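Uncharacterized protein (Enterococcus faecalis, PDB 3L1W) is of unknown function but belongs to the endonuclease/exonuclease/phosphatase family and may act as a 3'-5' RNA exonuclease. Local coordinates at residues L38-E43 with V128-L133; L74-N79 with I111-L116. All coordinates share one frame; numbering follows the deposited sequence.

Interaction 1. Residues L38-E43 with V128-L133; sequences LCCIQE and VINVHL
Asn130 and Gln42 meet across the middle of the beta sandwich of the DNase I-like fold, where strand 38-43 of one sheet faces strand 128-132 of the other. The strands run the same way, their axes 25° apart and 7.2 Å at closest approach. At one end the contact is apolar: Cys40 SG lies 3.6 Å from Val128 CG1, and Leu38 CD2 meets Val128 CG2 at 4.1 Å as the two side chains pass in opposing senses. Next comes the polar centre. With CG anti to the backbone N (chi1 -172°), the Asn130 amide reaches straight across to the other strand, and its ND2 donates to Ile41 O at 3.0 Å, coming from above that carbonyl's plane. Its OD1 accepts from Gln42 NE2, also at 3.0 Å and almost perfectly straight (179°). The Gln42 chain, bent at its second torsion, folds its amide back to this point, the two amide planes standing nearly perpendicular; NE2 also bonds to Thr5 OG1. At the far end Glu43 lies against the His132 ring, OE2 3.4 Å from CE1, while its carboxylate is held by Val10 N and Asn7 ND2. A water at the ring edge, in its plane, joins His132 ND1 (2.9 Å) to Glu43 N, the latter bond weak. Asn130 thus has both ends of its amide engaged by the facing strand, which fixes the flip of the group and satisfies polar atoms in a buried interface. Along the strands the chemistry turns from apolar at Leu38 and Val128 to polar at Glu43 and His132.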
ATOM      1  N   LEU A  38     -10.282   7.342  -7.877  1.00 13.01           N
ATOM      2  CA  LEU A  38      -9.953   7.632  -9.264  1.00 14.01           C
ATOM      3  C   LEU A  38      -8.446   7.707  -9.438  1.00 17.58           C
ATOM      4  O   LEU A  38      -7.720   7.974  -8.476  1.00 16.49           O
ATOM      5  CB  LEU A  38     -10.603   8.944  -9.720  1.00 17.92           C
ATOM      6  CG  LEU A  38     -10.155  10.200  -8.983  1.00 19.48           C
ATOM      7  CD1 LEU A  38      -8.991  10.845  -9.732  1.00 20.91           C
ATOM      8  CD2 LEU A  38     -11.311  11.188  -8.870  1.00 22.29           C
ATOM      9  N   CYS A  39      -7.988   7.465 -10.666  1.00 13.04           N
ATOM     10  CA  CYS A  39      -6.563   7.495 -10.972  1.00 14.77           C
ATOM     11  C   CYS A  39      -6.370   8.094 -12.351  1.00 15.61           C
ATOM     12  O   CYS A  39      -6.958   7.619 -13.324  1.00 16.93           O
ATOM     13  CB  CYS A  39      -5.979   6.070 -10.945  1.00 15.78           C
ATOM     14  SG  CYS A  39      -4.151   6.002 -11.079  1.00 19.58           S
ATOM     15  N   CYS A  40      -5.540   9.131 -12.448  1.00 14.09           N
ATOM     16  CA  CYS A  40      -5.121   9.623 -13.757  1.00 14.22           C
ATOM     17  C   CYS A  40      -3.987   8.743 -14.262  1.00 16.23           C
ATOM     18  O   CYS A  40      -3.061   8.423 -13.518  1.00 15.02           O
ATOM     19  CB  CYS A  40      -4.655  11.078 -13.668  1.00 14.43           C
ATOM     20  SG  CYS A  40      -6.020  12.253 -13.452  1.00 16.98           S
ATOM     21  N   ILE A  41      -4.071   8.348 -15.529  1.00 13.72           N
ATOM     22  CA  ILE A  41      -3.092   7.471 -16.144  1.00 12.36           C
ATOM     23  C   ILE A  41      -2.455   8.190 -17.317  1.00 13.32           C
ATOM     24  O   ILE A  41      -3.162   8.800 -18.121  1.00 14.25           O
ATOM     25  CB  ILE A  41      -3.781   6.205 -16.698  1.00 13.04           C
ATOM     26  CG1 ILE A  41      -4.374   5.366 -15.560  1.00 13.16           C
ATOM     27  CG2 ILE A  41      -2.792   5.341 -17.507  1.00 13.56           C
ATOM     28  CD1 ILE A  41      -3.312   4.767 -14.633  1.00 16.77           C
ATOM     29  N   GLN A  42      -1.127   8.128 -17.425  1.00 13.91           N
ATOM     30  CA  GLN A  42      -0.441   8.623 -18.617  1.00 16.75           C
ATOM     31  C   GLN A  42       0.242   7.493 -19.386  1.00 16.09           C
ATOM     32  O   GLN A  42       0.581   6.455 -18.810  1.00 15.15           O
ATOM     33  CB  GLN A  42       0.601   9.698 -18.277  1.00 13.70           C
ATOM     34  CG  GLN A  42       0.059  10.891 -17.502  1.00 14.75           C
ATOM     35  CD  GLN A  42      -0.102  10.562 -16.030  1.00 14.79           C
ATOM     36  OE1 GLN A  42       0.750   9.895 -15.440  1.00 13.68           O
ATOM     37  NE2 GLN A  42      -1.185  11.033 -15.426  1.00 13.43           N
ATOM     38  N   GLU A  43       0.436   7.725 -20.683  1.00 16.45           N
ATOM     39  CA  GLU A  43       1.213   6.860 -21.587  1.00 17.56           C
ATOM     40  C   GLU A  43       0.546   5.523 -21.894  1.00 15.97           C
ATOM     41  O   GLU A  43       1.117   4.465 -21.653  1.00 16.42           O
ATOM     42  CB  GLU A  43       2.642   6.651 -21.073  1.00 16.76           C
ATOM     43  CG  GLU A  43       3.445   7.947 -20.991  1.00 16.04           C
ATOM     44  CD  GLU A  43       4.950   7.733 -20.947  1.00 18.56           C
ATOM     45  OE1 GLU A  43       5.420   6.662 -21.368  1.00 18.07           O
ATOM     46  OE2 GLU A  43       5.676   8.659 -20.515  1.00 17.15           O
ATOM     47  N   VAL A 128     -11.247  17.231 -12.445  1.00 15.42           N
ATOM     48  CA  VAL A 128      -9.970  16.503 -12.523  1.00 14.68           C
ATOM     49  C   VAL A 128      -9.314  16.778 -13.876  1.00 17.57           C
ATOM     50  O   VAL A 128      -9.960  16.645 -14.915  1.00 17.24           O
ATOM     51  CB  VAL A 128     -10.181  14.997 -12.376  1.00 14.39           C
ATOM     52  CG1 VAL A 128      -8.853  14.245 -12.573  1.00 16.83           C
ATOM     53  CG2 VAL A 128     -10.793  14.668 -11.017  1.00 18.31           C
ATOM     54  N   ILE A 129      -8.038  17.167 -13.865  1.00 15.77           N
ATOM     55  CA  ILE A 129      -7.301  17.434 -15.098  1.00 14.75           C
ATOM     56  C   ILE A 129      -6.076  16.527 -15.132  1.00 14.25           C
ATOM     57  O   ILE A 129      -5.229  16.603 -14.256  1.00 15.95           O
ATOM     58  CB  ILE A 129      -6.815  18.900 -15.175  1.00 16.71           C
ATOM     59  CG1 ILE A 129      -7.985  19.881 -14.990  1.00 17.67           C
ATOM     60  CG2 ILE A 129      -6.103  19.153 -16.498  1.00 16.84           C
ATOM     61  CD1 ILE A 129      -7.544  21.343 -14.820  1.00 18.75           C
ATOM     62  N   ASN A 130      -6.006  15.671 -16.147  1.00 13.63           N
ATOM     63  CA  ASN A 130      -4.902  14.727 -16.326  1.00 13.54           C
ATOM     64  C   ASN A 130      -3.815  15.399 -17.153  1.00 15.43           C
ATOM     65  O   ASN A 130      -4.028  15.715 -18.323  1.00 16.10           O
ATOM     66  CB  ASN A 130      -5.409  13.469 -17.034  1.00 14.72           C
ATOM     67  CG  ASN A 130      -4.372  12.357 -17.074  1.00 16.81           C
ATOM     68  OD1 ASN A 130      -3.177  12.606 -16.940  1.00 16.94           O
ATOM     69  ND2 ASN A 130      -4.833  11.125 -17.274  1.00 17.59           N
ATOM     70  N   VAL A 131      -2.662  15.618 -16.522  1.00 15.58           N
ATOM     71  CA  VAL A 131      -1.534  16.332 -17.104  1.00 17.37           C
ATOM     72  C   VAL A 131      -0.457  15.399 -17.673  1.00 14.01           C
ATOM     73  O   VAL A 131      -0.005  14.489 -16.988  1.00 15.30           O
ATOM     74  CB  VAL A 131      -0.852  17.182 -15.999  1.00 14.82           C
ATOM     75  CG1 VAL A 131       0.409  17.842 -16.525  1.00 18.10           C
ATOM     76  CG2 VAL A 131      -1.835  18.235 -15.452  1.00 19.27           C
ATOM     77  N   HIS A 132      -0.032  15.632 -18.915  1.00 15.02           N
ATOM     78  CA  HIS A 132       1.234  15.062 -19.373  1.00 14.69           C
ATOM     79  C   HIS A 132       1.931  16.048 -20.286  1.00 17.78           C
ATOM     80  O   HIS A 132       1.615  16.143 -21.471  1.00 17.79           O
ATOM     81  CB  HIS A 132       1.051  13.720 -20.089  1.00 15.72           C
ATOM     82  CG  HIS A 132       2.338  12.983 -20.295  1.00 19.36           C
ATOM     83  ND1 HIS A 132       2.434  11.834 -21.051  1.00 20.64           N
ATOM     84  CD2 HIS A 132       3.586  13.233 -19.828  1.00 23.68           C
ATOM     85  CE1 HIS A 132       3.688  11.415 -21.053  1.00 20.35           C
ATOM     86  NE2 HIS A 132       4.408  12.244 -20.316  1.00 21.78           N
ATOM     87  N   LEU A 133       2.881  16.786 -19.729  1.00 15.65           N
ATOM     88  CA  LEU A 133       3.505  17.874 -20.483  1.00 16.51           C
ATOM     89  C   LEU A 133       4.665  17.350 -21.302  1.00 18.91           C
ATOM     90  O   LEU A 133       5.179  16.274 -21.027  1.00 19.50           O
ATOM     91  CB  LEU A 133       3.971  18.994 -19.549  1.00 16.19           C
ATOM     92  CG  LEU A 133       2.887  19.582 -18.643  1.00 16.72           C
ATOM     93  CD1 LEU A 133       3.444  20.691 -17.772  1.00 16.72           C
ATOM     94  CD2 LEU A 133       1.716  20.090 -19.476  1.00 17.79           C
TER
HETATM   95  O   HOH W   1       0.774  10.068 -22.563  1.00 20.58           O

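Interaction 2. Residues L74-N79 with I111-L116. With EDO (1,2-ethanediol), chain K.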
ATOM      1  N   LEU A  74      -4.223   9.270 -22.811  1.00 16.14           N
ATOM      2  CA  LEU A  74      -4.378   9.445 -21.378  1.00 14.14           C
ATOM      3  C   LEU A  74      -5.657   8.746 -20.966  1.00 16.34           C
ATOM      4  O   LEU A  74      -6.546   8.519 -21.791  1.00 16.13           O
ATOM      5  CB  LEU A  74      -4.506  10.923 -21.034  1.00 15.38           C
ATOM      6  CG  LEU A  74      -3.382  11.852 -21.476  1.00 16.09           C
ATOM      7  CD1 LEU A  74      -3.695  13.295 -21.090  1.00 17.11           C
ATOM      8  CD2 LEU A  74      -2.042  11.397 -20.878  1.00 17.38           C
ATOM      9  N   ALA A  75      -5.758   8.397 -19.688  1.00 14.46           N
ATOM     10  CA  ALA A  75      -6.999   7.837 -19.178  1.00 15.05           C
ATOM     11  C   ALA A  75      -7.275   8.389 -17.803  1.00 15.32           C
ATOM     12  O   ALA A  75      -6.359   8.803 -17.077  1.00 14.90           O
ATOM     13  CB  ALA A  75      -6.924   6.293 -19.127  1.00 15.40           C
ATOM     14  N   ILE A  76      -8.550   8.418 -17.446  1.00 15.11           N
ATOM     15  CA  ILE A  76      -8.925   8.610 -16.058  1.00 12.77           C
ATOM     16  C   ILE A  76      -9.748   7.400 -15.669  1.00 14.95           C
ATOM     17  O   ILE A  76     -10.792   7.139 -16.261  1.00 16.21           O
ATOM     18  CB  ILE A  76      -9.744   9.897 -15.846  1.00 13.55           C
ATOM     19  CG1 ILE A  76      -8.922  11.115 -16.262  1.00 15.18           C
ATOM     20  CG2 ILE A  76     -10.148  10.015 -14.362  1.00 15.04           C
ATOM     21  CD1 ILE A  76      -9.705  12.421 -16.243  1.00 21.57           C
ATOM     22  N   LEU A  77      -9.228   6.625 -14.722  1.00 14.32           N
ATOM     23  CA  LEU A  77      -9.946   5.470 -14.211  1.00 11.66           C
ATOM     24  C   LEU A  77     -10.723   5.938 -12.998  1.00 13.70           C
ATOM     25  O   LEU A  77     -10.205   6.699 -12.180  1.00 15.65           O
ATOM     26  CB  LEU A  77      -8.957   4.376 -13.785  1.00 16.35           C
ATOM     27  CG  LEU A  77      -7.982   3.879 -14.849  1.00 17.91           C
ATOM     28  CD1 LEU A  77      -7.075   2.788 -14.286  1.00 18.78           C
ATOM     29  CD2 LEU A  77      -8.742   3.371 -16.072  1.00 19.15           C
ATOM     30  N   TYR A  78     -11.962   5.491 -12.867  1.00 14.73           N
ATOM     31  CA  TYR A  78     -12.741   5.852 -11.685  1.00 14.97           C
ATOM     32  C   TYR A  78     -13.721   4.763 -11.295  1.00 13.61           C
ATOM     33  O   TYR A  78     -14.143   3.948 -12.121  1.00 15.74           O
ATOM     34  CB  TYR A  78     -13.448   7.208 -11.869  1.00 14.46           C
ATOM     35  CG  TYR A  78     -14.462   7.250 -12.989  1.00 16.23           C
ATOM     36  CD1 TYR A  78     -15.822   7.143 -12.726  1.00 19.65           C
ATOM     37  CD2 TYR A  78     -14.057   7.398 -14.305  1.00 17.98           C
ATOM     38  CE1 TYR A  78     -16.755   7.196 -13.757  1.00 20.98           C
ATOM     39  CE2 TYR A  78     -14.989   7.451 -15.342  1.00 20.86           C
ATOM     40  CZ  TYR A  78     -16.327   7.344 -15.051  1.00 21.82           C
ATOM     41  OH  TYR A  78     -17.243   7.391 -16.078  1.00 24.11           O
ATOM     42  N   ASN A  79     -14.068   4.749 -10.016  1.00 15.19           N
ATOM     43  CA  ASN A  79     -15.023   3.784  -9.478  1.00 14.75           C
ATOM     44  C   ASN A  79     -16.372   4.469  -9.342  1.00 16.68           C
ATOM     45  O   ASN A  79     -16.517   5.390  -8.537  1.00 17.07           O
ATOM     46  CB  ASN A  79     -14.530   3.312  -8.106  1.00 16.25           C
ATOM     47  CG  ASN A  79     -15.478   2.334  -7.435  1.00 16.20           C
ATOM     48  OD1 ASN A  79     -16.648   2.240  -7.785  1.00 19.08           O
ATOM     49  ND2 ASN A  79     -14.966   1.601  -6.448  1.00 18.75           N
ATOM     50  N   ILE A 111      -2.159  16.141 -25.414  1.00 19.34           N
ATOM     51  CA  ILE A 111      -3.515  16.476 -25.025  1.00 19.97           C
ATOM     52  C   ILE A 111      -3.629  16.599 -23.520  1.00 18.82           C
ATOM     53  O   ILE A 111      -2.772  16.129 -22.766  1.00 18.21           O
ATOM     54  CB  ILE A 111      -4.535  15.430 -25.510  1.00 21.16           C
ATOM     55  CG1 ILE A 111      -4.215  14.054 -24.926  1.00 21.07           C
ATOM     56  CG2 ILE A 111      -4.576  15.387 -27.046  1.00 19.28           C
ATOM     57  CD1 ILE A 111      -5.408  13.105 -24.940  1.00 23.16           C
ATOM     58  N   ALA A 112      -4.689  17.262 -23.088  1.00 16.58           N
ATOM     59  CA  ALA A 112      -5.136  17.144 -21.712  1.00 17.34           C
ATOM     60  C   ALA A 112      -6.499  16.490 -21.733  1.00 18.64           C
ATOM     61  O   ALA A 112      -7.318  16.744 -22.623  1.00 19.30           O
ATOM     62  CB  ALA A 112      -5.201  18.503 -21.032  1.00 19.18           C
ATOM     63  N   LEU A 113      -6.733  15.639 -20.741  1.00 17.62           N
ATOM     64  CA  LEU A 113      -8.000  14.937 -20.595  1.00 16.71           C
ATOM     65  C   LEU A 113      -8.571  15.375 -19.257  1.00 19.24           C
ATOM     66  O   LEU A 113      -7.881  15.321 -18.241  1.00 17.06           O
ATOM     67  CB  LEU A 113      -7.754  13.421 -20.584  1.00 14.65           C
ATOM     68  CG  LEU A 113      -8.946  12.500 -20.281  1.00 16.09           C
ATOM     69  CD1 LEU A 113     -10.062  12.677 -21.312  1.00 18.88           C
ATOM     70  CD2 LEU A 113      -8.530  11.019 -20.162  1.00 16.11           C
ATOM     71  N   TRP A 114      -9.826  15.811 -19.242  1.00 17.18           N
ATOM     72  CA  TRP A 114     -10.426  16.253 -17.988  1.00 17.20           C
ATOM     73  C   TRP A 114     -11.795  15.612 -17.755  1.00 21.43           C
ATOM     74  O   TRP A 114     -12.441  15.108 -18.689  1.00 19.50           O
ATOM     75  CB  TRP A 114     -10.526  17.787 -17.962  1.00 15.76           C
ATOM     76  CG  TRP A 114     -11.398  18.321 -19.067  1.00 18.20           C
ATOM     77  CD1 TRP A 114     -11.001  18.705 -20.316  1.00 16.88           C
ATOM     78  CD2 TRP A 114     -12.818  18.511 -19.022  1.00 18.19           C
ATOM     79  NE1 TRP A 114     -12.088  19.116 -21.051  1.00 19.34           N
ATOM     80  CE2 TRP A 114     -13.213  19.010 -20.277  1.00 20.09           C
ATOM     81  CE3 TRP A 114     -13.792  18.300 -18.041  1.00 21.90           C
ATOM     82  CZ2 TRP A 114     -14.544  19.308 -20.577  1.00 21.76           C
ATOM     83  CZ3 TRP A 114     -15.108  18.595 -18.337  1.00 20.60           C
ATOM     84  CH2 TRP A 114     -15.474  19.096 -19.595  1.00 24.96           C
ATOM     85  N   GLY A 115     -12.220  15.624 -16.498  1.00 19.16           N
ATOM     86  CA  GLY A 115     -13.545  15.156 -16.131  1.00 19.32           C
ATOM     87  C   GLY A 115     -14.109  15.980 -14.995  1.00 20.30           C
ATOM     88  O   GLY A 115     -13.376  16.405 -14.092  1.00 19.03           O
ATOM     89  N   LEU A 116     -15.412  16.231 -15.056  1.00 20.46           N
ATOM     90  CA  LEU A 116     -16.127  16.840 -13.947  1.00 21.43           C
ATOM     91  C   LEU A 116     -16.830  15.701 -13.232  1.00 18.20           C
ATOM     92  O   LEU A 116     -17.595  14.950 -13.846  1.00 20.56           O
ATOM     93  CB  LEU A 116     -17.136  17.873 -14.458  1.00 19.67           C
ATOM     94  CG  LEU A 116     -17.762  18.771 -13.389  1.00 24.21           C
ATOM     95  CD1 LEU A 116     -16.704  19.689 -12.770  1.00 24.58           C
ATOM     96  CD2 LEU A 116     -18.911  19.583 -13.977  1.00 23.72           C
TER
HETATM   97  C1  EDO K 262     -12.660  22.516 -23.938  1.00 38.48           C
HETATM   98  O1  EDO K 262     -13.287  23.337 -22.940  1.00 48.17           O
HETATM   99  C2  EDO K 262     -11.976  21.343 -23.251  1.00 39.48           C
HETATM  100  O2  EDO K 262     -12.398  20.090 -23.803  1.00 23.82           O
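Strands 74-78 and 111-116 run in nearly the same direction, 17° apart, with their axes 7.5 Å apart at the closest point and no hydrogen bond between them. The nearest CA pair is Leu74 with Leu113, 6.6 Å apart, and the space between the backbones is taken up by side chains. Leu74 sends CD1 down onto the other strand's backbone, 3.4 Å from Ile111 O, and the same methyl touches Ile111 CG1 at 3.9 Å, the two side chains running past one another head to tail. Leu113 answers from the opposite strand: with CG opposite the backbone N (chi1 173°), CD2 is brought against the backbone of strand 74-78, 3.6 Å from Leu74 O and 3.7 Å from Ala75 CA. Ile76 crosses Leu113 at a slant, CG1 to CD2 at 3.9 Å, and lays CD1 over the peptide between Trp114 and Gly115, where glycine offers bare backbone. Trp114 points away from this interface; its NE1 donates to O2 of a 1,2-ethanediol, probably from the crystallisation liquor, at 2.9 Å. Interlocking aliphatic side chains between two facing sheets, with each strand belonging to its own sheet, make this part of the hydrophobic core of the beta sandwich that defines the DNase I-like fold.

In the fold
Both interactions are buried and join the same two sheets: strands 38-44 and 73-78 are neighbours in one, 111-119 and 126-132 in the other. Interaction 1 sits nearer the chain centre, its centre about 3 Å from it against about 8 Å for that of interaction 2, and their own centres are about 6 Å apart. Ile41 N to Ala75 O and Cys39 N to Leu77 O, both 2.8 Å and probably hydrogen bonds, tie 38-43 to 74-79 within their sheet. The chemistry divides along these pairs. Interaction 2 is held by aliphatic packing alone, whereas interaction 1 adds hydrogen bonds from side-chain amides and a water-linked histidine to its apolar end. Leu74 of interaction 2 also packs on Asn130 and His132 of interaction 1.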